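Local coordinates for albumin-1 (Psophocarpus tetragonolobus, PDB 1WBA), which serves as a 2S seed storage protein and belongs to the leguminous Kunitz-type protease inhibitor family, at residues Gly36-Asn39 with Leu44-Val47; Lys88-Ser93 with Ala107-Asn112. All coordinates share one frame; numbering follows the deposited sequence.

Contact 1 (Gly36-Asn39 with Leu44-Val47); sequences GNEN and LSIV
E38 reaches S45 and L44 because its CG lies anti to its own carbonyl carbon (chi1 -70°) and the chain then runs straight on, carrying the carboxylate across to the start of the following strand. S45 answers with a matching first torsion, which swings OG back toward the incoming acid. The result is one short hydrogen bond, S45 OG to E38 OE1 at 2.7 Å, in which the hydroxyl meets the syn side of the oxygen, 28° out of the carboxylate plane. A second link is weak: the backbone N of L44 lies 3.5 Å from E38 OE1, with an N-H...O angle of 147°. Beside these polar contacts the acid also lies across L44, with E38 OE2 3.5 Å from L44 CB.

The carboxylate has further partners on both oxygens. E38 OE1 also accepts from the backbone N of T35, while OE2 forms a hydrogen bond with Y110 OH and a salt bridge with K105 NZ; the salt bridge would probably favour the charged form of E38. The contact thus draws the loop that follows strand 30-33 against L44 and the start of strand 45-48, which pairs antiparallel with 30-33. Strand 45-48 and the residue before it, L44, also meet strand 103-106, through backbone bonds of I46 with L104 and L44 with L106.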
ATOM      1  N   GLY A  36     -18.183   1.413  -5.054  1.00  6.58           N
ATOM      2  CA  GLY A  36     -19.175   2.468  -5.054  1.00  6.60           C
ATOM      3  C   GLY A  36     -19.748   2.779  -6.419  1.00  6.86           C
ATOM      4  O   GLY A  36     -20.248   1.887  -7.094  1.00 10.01           O
ATOM      5  N   ASN A  37     -19.604   4.034  -6.838  1.00  8.08           N
ATOM      6  CA  ASN A  37     -20.131   4.529  -8.115  1.00  8.55           C
ATOM      7  C   ASN A  37     -19.110   4.538  -9.256  1.00  8.17           C
ATOM      8  O   ASN A  37     -19.384   5.047 -10.348  1.00  7.39           O
ATOM      9  CB  ASN A  37     -20.691   5.939  -7.906  1.00  5.92           C
ATOM     10  CG  ASN A  37     -21.672   6.001  -6.754  1.00  6.39           C
ATOM     11  OD1 ASN A  37     -22.734   5.384  -6.808  1.00  9.76           O
ATOM     12  ND2 ASN A  37     -21.301   6.699  -5.678  1.00  7.26           N
ATOM     13  N   GLU A  38     -17.934   3.970  -9.003  1.00  6.87           N
ATOM     14  CA  GLU A  38     -16.881   3.914 -10.015  1.00  6.30           C
ATOM     15  C   GLU A  38     -17.259   2.990 -11.177  1.00  6.72           C
ATOM     16  O   GLU A  38     -18.042   2.058 -11.019  1.00  7.31           O
ATOM     17  CB  GLU A  38     -15.551   3.467  -9.384  1.00  6.27           C
ATOM     18  CG  GLU A  38     -14.939   4.518  -8.469  1.00  5.23           C
ATOM     19  CD  GLU A  38     -13.729   4.037  -7.693  1.00  5.79           C
ATOM     20  OE1 GLU A  38     -13.381   2.842  -7.753  1.00  6.22           O
ATOM     21  OE2 GLU A  38     -13.118   4.873  -7.001  1.00  6.99           O
ATOM     22  N   ASN A  39     -16.667   3.247 -12.334  1.00  5.85           N
ATOM     23  CA  ASN A  39     -16.916   2.461 -13.537  1.00  8.22           C
ATOM     24  C   ASN A  39     -16.006   1.239 -13.508  1.00  9.06           C
ATOM     25  O   ASN A  39     -14.794   1.373 -13.335  1.00  7.73           O
ATOM     26  CB  ASN A  39     -16.602   3.331 -14.761  1.00 12.16           C
ATOM     27  CG  ASN A  39     -16.747   2.592 -16.087  1.00 15.73           C
ATOM     28  OD1 ASN A  39     -16.973   1.385 -16.146  1.00 18.10           O
ATOM     29  ND2 ASN A  39     -16.580   3.335 -17.172  1.00 25.14           N
ATOM     30  N   LEU A  44     -10.648   2.429  -9.825  1.00  5.04           N
ATOM     31  CA  LEU A  44      -9.776   3.392  -9.153  1.00  5.50           C
ATOM     32  C   LEU A  44      -9.483   3.050  -7.709  1.00  5.95           C
ATOM     33  O   LEU A  44      -8.686   3.737  -7.072  1.00  5.36           O
ATOM     34  CB  LEU A  44     -10.407   4.787  -9.181  1.00  3.28           C
ATOM     35  CG  LEU A  44     -10.832   5.338 -10.531  1.00  8.38           C
ATOM     36  CD1 LEU A  44     -11.638   6.585 -10.300  1.00 10.89           C
ATOM     37  CD2 LEU A  44      -9.615   5.625 -11.398  1.00 10.83           C
ATOM     38  N   SER A  45     -10.098   1.987  -7.203  1.00  6.19           N
ATOM     39  CA  SER A  45      -9.924   1.593  -5.808  1.00  5.26           C
ATOM     40  C   SER A  45      -8.880   0.498  -5.560  1.00  5.94           C
ATOM     41  O   SER A  45      -8.925  -0.562  -6.185  1.00  6.72           O
ATOM     42  CB  SER A  45     -11.275   1.149  -5.241  1.00  3.92           C
ATOM     43  OG  SER A  45     -12.208   2.191  -5.396  1.00  4.77           O
ATOM     44  N   ILE A  46      -7.950   0.764  -4.645  1.00  4.71           N
ATOM     45  CA  ILE A  46      -6.931  -0.215  -4.287  1.00  6.52           C
ATOM     46  C   ILE A  46      -7.528  -1.034  -3.147  1.00  6.07           C
ATOM     47  O   ILE A  46      -7.892  -0.485  -2.099  1.00  9.40           O
ATOM     48  CB  ILE A  46      -5.615   0.469  -3.851  1.00  6.61           C
ATOM     49  CG1 ILE A  46      -5.082   1.317  -5.010  1.00  6.55           C
ATOM     50  CG2 ILE A  46      -4.586  -0.583  -3.448  1.00 10.59           C
ATOM     51  CD1 ILE A  46      -3.863   2.149  -4.688  1.00  5.11           C
ATOM     52  N   VAL A  47      -7.631  -2.346  -3.346  1.00  5.90           N
ATOM     53  CA  VAL A  47      -8.243  -3.223  -2.361  1.00  5.00           C
ATOM     54  C   VAL A  47      -7.454  -4.505  -2.159  1.00  6.09           C
ATOM     55  O   VAL A  47      -6.505  -4.785  -2.893  1.00  6.97           O
ATOM     56  CB  VAL A  47      -9.674  -3.659  -2.844  1.00  3.24           C
ATOM     57  CG1 VAL A  47     -10.521  -2.452  -3.175  1.00  5.43           C
ATOM     58  CG2 VAL A  47      -9.587  -4.571  -4.085  1.00  2.98           C
TER

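Contact 2 (Lys88-Ser93 with Ala107-Asn112); sequences KGDVWS and AGRYPN
A107 N donates to V91 O at 2.9 Å, nearly in line with the carbonyl bond (C=O...N angle 167°), and this is the direct backbone link between the two segments. The opposite half of the pair, V91 N and A107 O, is bridged by a water: V91 N donates to it at 3.1 Å, and the water donates in turn to A107 O at 2.8 Å. Its other proton goes to D90 OD1, so this one molecule serves one donor and two acceptors.

R109 closes the same network. Bends at chi2 and chi3 turn its guanidinium toward A107 O and D90, where NH1 gives a hydrogen bond to A107 O at 3.0 Å and a salt bridge to D90 OD1 at 3.2 Å. Both acceptors lie at the edge of the guanidinium, near its plane, yet NH1 meets the carboxylate from above, 55° out of its plane, the two groups being turned 49° apart. D90 OD1 and A107 O therefore each accept from both NH1 and the water. With an alanine in place of D90, R109 NH1 and the water would each probably be left without one partner and the guanidinium freer to turn, its bond to A107 O remaining.

Next to these polar groups, the methyl of A107 packs on S93, CB to CB 3.6 Å, while S93 OG is bonded to K105 O. One direct and one water-mediated bond at V91 and A107 are consistent with the antiparallel pairing giving out here, just past the strand ends, at the open end of the 92-97/103-106 hairpin, in a family with the beta-trefoil fold.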
ATOM      1  N   LYS A  88       0.422  -0.225 -14.920  1.00 14.78           N
ATOM      2  CA  LYS A  88       1.838   0.043 -14.870  1.00 15.13           C
ATOM      3  C   LYS A  88       2.114   1.512 -14.632  1.00 13.68           C
ATOM      4  O   LYS A  88       1.688   2.378 -15.389  1.00 12.13           O
ATOM      5  CB  LYS A  88       2.500  -0.424 -16.166  1.00 19.10           C
ATOM      6  CG  LYS A  88       3.998  -0.670 -16.054  1.00 25.34           C
ATOM      7  CD  LYS A  88       4.502  -1.495 -17.242  1.00 31.78           C
ATOM      8  CE  LYS A  88       4.320  -0.737 -18.562  1.00 37.39           C
ATOM      9  NZ  LYS A  88       4.621  -1.546 -19.800  1.00 41.10           N
ATOM     10  N   GLY A  89       2.800   1.790 -13.540  1.00 10.91           N
ATOM     11  CA  GLY A  89       3.134   3.156 -13.226  1.00 10.89           C
ATOM     12  C   GLY A  89       2.124   3.901 -12.381  1.00 11.91           C
ATOM     13  O   GLY A  89       2.458   4.964 -11.886  1.00 14.59           O
ATOM     14  N   ASP A  90       0.911   3.378 -12.201  1.00  9.97           N
ATOM     15  CA  ASP A  90      -0.079   4.075 -11.374  1.00 10.27           C
ATOM     16  C   ASP A  90       0.421   4.118  -9.935  1.00  9.03           C
ATOM     17  O   ASP A  90       0.826   3.106  -9.377  1.00  9.08           O
ATOM     18  CB  ASP A  90      -1.456   3.408 -11.452  1.00 12.16           C
ATOM     19  CG  ASP A  90      -2.208   3.788 -12.709  1.00 18.32           C
ATOM     20  OD1 ASP A  90      -2.239   4.989 -13.053  1.00 22.66           O
ATOM     21  OD2 ASP A  90      -2.766   2.890 -13.362  1.00 21.59           O
ATOM     22  N   VAL A  91       0.350   5.296  -9.339  1.00  8.26           N
ATOM     23  CA  VAL A  91       0.840   5.517  -7.993  1.00  8.23           C
ATOM     24  C   VAL A  91      -0.253   5.409  -6.943  1.00  7.70           C
ATOM     25  O   VAL A  91      -1.386   5.832  -7.172  1.00 10.02           O
ATOM     26  CB  VAL A  91       1.512   6.919  -7.931  1.00  8.00           C
ATOM     27  CG1 VAL A  91       1.973   7.258  -6.519  1.00  8.62           C
ATOM     28  CG2 VAL A  91       2.689   6.963  -8.905  1.00  8.18           C
ATOM     29  N   TRP A  92       0.082   4.854  -5.786  1.00  7.24           N
ATOM     30  CA  TRP A  92      -0.890   4.738  -4.699  1.00  4.92           C
ATOM     31  C   TRP A  92      -1.085   6.120  -4.086  1.00  7.29           C
ATOM     32  O   TRP A  92      -0.115   6.866  -3.893  1.00  8.05           O
ATOM     33  CB  TRP A  92      -0.344   3.833  -3.599  1.00  3.77           C
ATOM     34  CG  TRP A  92      -0.286   2.364  -3.910  1.00  4.73           C
ATOM     35  CD1 TRP A  92      -0.300   1.753  -5.147  1.00  5.10           C
ATOM     36  CD2 TRP A  92      -0.259   1.316  -2.941  1.00  5.06           C
ATOM     37  NE1 TRP A  92      -0.298   0.381  -4.988  1.00  7.37           N
ATOM     38  CE2 TRP A  92      -0.273   0.087  -3.652  1.00  7.02           C
ATOM     39  CE3 TRP A  92      -0.230   1.291  -1.540  1.00  6.54           C
ATOM     40  CZ2 TRP A  92      -0.253  -1.154  -2.995  1.00  9.47           C
ATOM     41  CZ3 TRP A  92      -0.217   0.060  -0.890  1.00  6.38           C
ATOM     42  CH2 TRP A  92      -0.231  -1.148  -1.621  1.00  8.37           C
ATOM     43  N   SER A  93      -2.314   6.452  -3.724  1.00  5.01           N
ATOM     44  CA  SER A  93      -2.567   7.743  -3.107  1.00  6.02           C
ATOM     45  C   SER A  93      -3.667   7.582  -2.083  1.00  5.26           C
ATOM     46  O   SER A  93      -4.371   6.582  -2.085  1.00  4.91           O
ATOM     47  CB  SER A  93      -2.985   8.789  -4.158  1.00  8.08           C
ATOM     48  OG  SER A  93      -4.321   8.605  -4.614  1.00  9.65           O
ATOM     49  N   ALA A 107      -3.725   7.376  -7.947  1.00  8.05           N
ATOM     50  CA  ALA A 107      -3.445   8.806  -7.934  1.00  9.14           C
ATOM     51  C   ALA A 107      -3.799   9.510  -9.231  1.00  9.29           C
ATOM     52  O   ALA A 107      -3.789   8.894 -10.299  1.00 11.96           O
ATOM     53  CB  ALA A 107      -1.975   9.038  -7.629  1.00  7.80           C
ATOM     54  N   GLY A 108      -4.099  10.801  -9.113  1.00 10.91           N
ATOM     55  CA  GLY A 108      -4.394  11.639 -10.260  1.00 13.39           C
ATOM     56  C   GLY A 108      -5.781  11.590 -10.831  1.00 13.35           C
ATOM     57  O   GLY A 108      -6.004  12.115 -11.912  1.00 15.76           O
ATOM     58  N   ARG A 109      -6.708  10.981 -10.111  1.00 13.77           N
ATOM     59  CA  ARG A 109      -8.083  10.862 -10.585  1.00 15.61           C
ATOM     60  C   ARG A 109      -9.024  11.694  -9.713  1.00 14.22           C
ATOM     61  O   ARG A 109      -9.852  12.435 -10.228  1.00 18.69           O
ATOM     62  CB  ARG A 109      -8.524   9.393 -10.596  1.00 18.88           C
ATOM     63  CG  ARG A 109      -7.463   8.401 -11.069  1.00 25.29           C
ATOM     64  CD  ARG A 109      -7.091   8.594 -12.528  1.00 28.62           C
ATOM     65  NE  ARG A 109      -6.869   7.314 -13.205  1.00 35.24           N
ATOM     66  CZ  ARG A 109      -5.747   6.592 -13.155  1.00 36.87           C
ATOM     67  NH1 ARG A 109      -4.694   7.005 -12.452  1.00 35.28           N
ATOM     68  NH2 ARG A 109      -5.683   5.439 -13.815  1.00 36.16           N
ATOM     69  N   TYR A 110      -8.899  11.576  -8.398  1.00 10.82           N
ATOM     70  CA  TYR A 110      -9.724  12.343  -7.467  1.00 10.92           C
ATOM     71  C   TYR A 110      -8.986  13.593  -7.064  1.00 12.02           C
ATOM     72  O   TYR A 110      -7.770  13.562  -6.859  1.00 11.97           O
ATOM     73  CB  TYR A 110     -10.032  11.531  -6.220  1.00  7.96           C
ATOM     74  CG  TYR A 110     -11.000  10.421  -6.500  1.00  8.96           C
ATOM     75  CD1 TYR A 110     -12.354  10.694  -6.654  1.00  9.20           C
ATOM     76  CD2 TYR A 110     -10.568   9.104  -6.612  1.00  7.28           C
ATOM     77  CE1 TYR A 110     -13.251   9.695  -6.915  1.00 11.20           C
ATOM     78  CE2 TYR A 110     -11.462   8.082  -6.876  1.00  7.61           C
ATOM     79  CZ  TYR A 110     -12.800   8.390  -7.022  1.00 11.72           C
ATOM     80  OH  TYR A 110     -13.703   7.403  -7.286  1.00 12.40           O
ATOM     81  N   PRO A 111      -9.709  14.710  -6.915  1.00 12.50           N
ATOM     82  CA  PRO A 111      -9.023  15.942  -6.529  1.00 12.70           C
ATOM     83  C   PRO A 111      -8.633  16.013  -5.050  1.00 12.85           C
ATOM     84  O   PRO A 111      -7.636  16.651  -4.705  1.00 15.69           O
ATOM     85  CB  PRO A 111     -10.039  17.022  -6.916  1.00 11.49           C
ATOM     86  CG  PRO A 111     -11.369  16.342  -6.656  1.00 11.05           C
ATOM     87  CD  PRO A 111     -11.137  14.957  -7.210  1.00 12.11           C
ATOM     88  N   ASN A 112      -9.392  15.339  -4.194  1.00 11.09           N
ATOM     89  CA  ASN A 112      -9.153  15.366  -2.741  1.00 11.65           C
ATOM     90  C   ASN A 112      -8.095  14.404  -2.171  1.00 10.81           C
ATOM     91  O   ASN A 112      -8.352  13.669  -1.211  1.00 10.07           O
ATOM     92  CB  ASN A 112     -10.486  15.263  -1.953  1.00 12.58           C
ATOM     93  CG  ASN A 112     -11.486  14.245  -2.556  1.00 16.28           C
ATOM     94  OD1 ASN A 112     -11.398  13.872  -3.738  1.00 16.51           O
ATOM     95  ND2 ASN A 112     -12.457  13.822  -1.745  1.00 14.81           N
TER
HETATM   96  O   HOH W   1      -1.558   7.221 -10.858  1.00 15.56           O

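Contact 1 closes before contact 2 opens along the chain, yet their centres are only 12 Å apart, on the same side of the molecule. Strand 103-106 joins them: it pairs with 92-97 in the three-stranded sheet, and its L104 and L106 form backbone bonds with I46 of strand 45-48 and L44 just before it. Side chains complete the junction: E38 OE2 and Y110 OH, 2.6 Å apart, give it a polar link, and L44 CD2 packs 3.5 Å from R109 CG, I46 CD1 3.6 Å from W92 CD1. Both contacts belong to the one Kunitz-type domain, where the loops at 36-39 and 107-112 meet beside strand 103-106, linking the larger sheet to the smaller one.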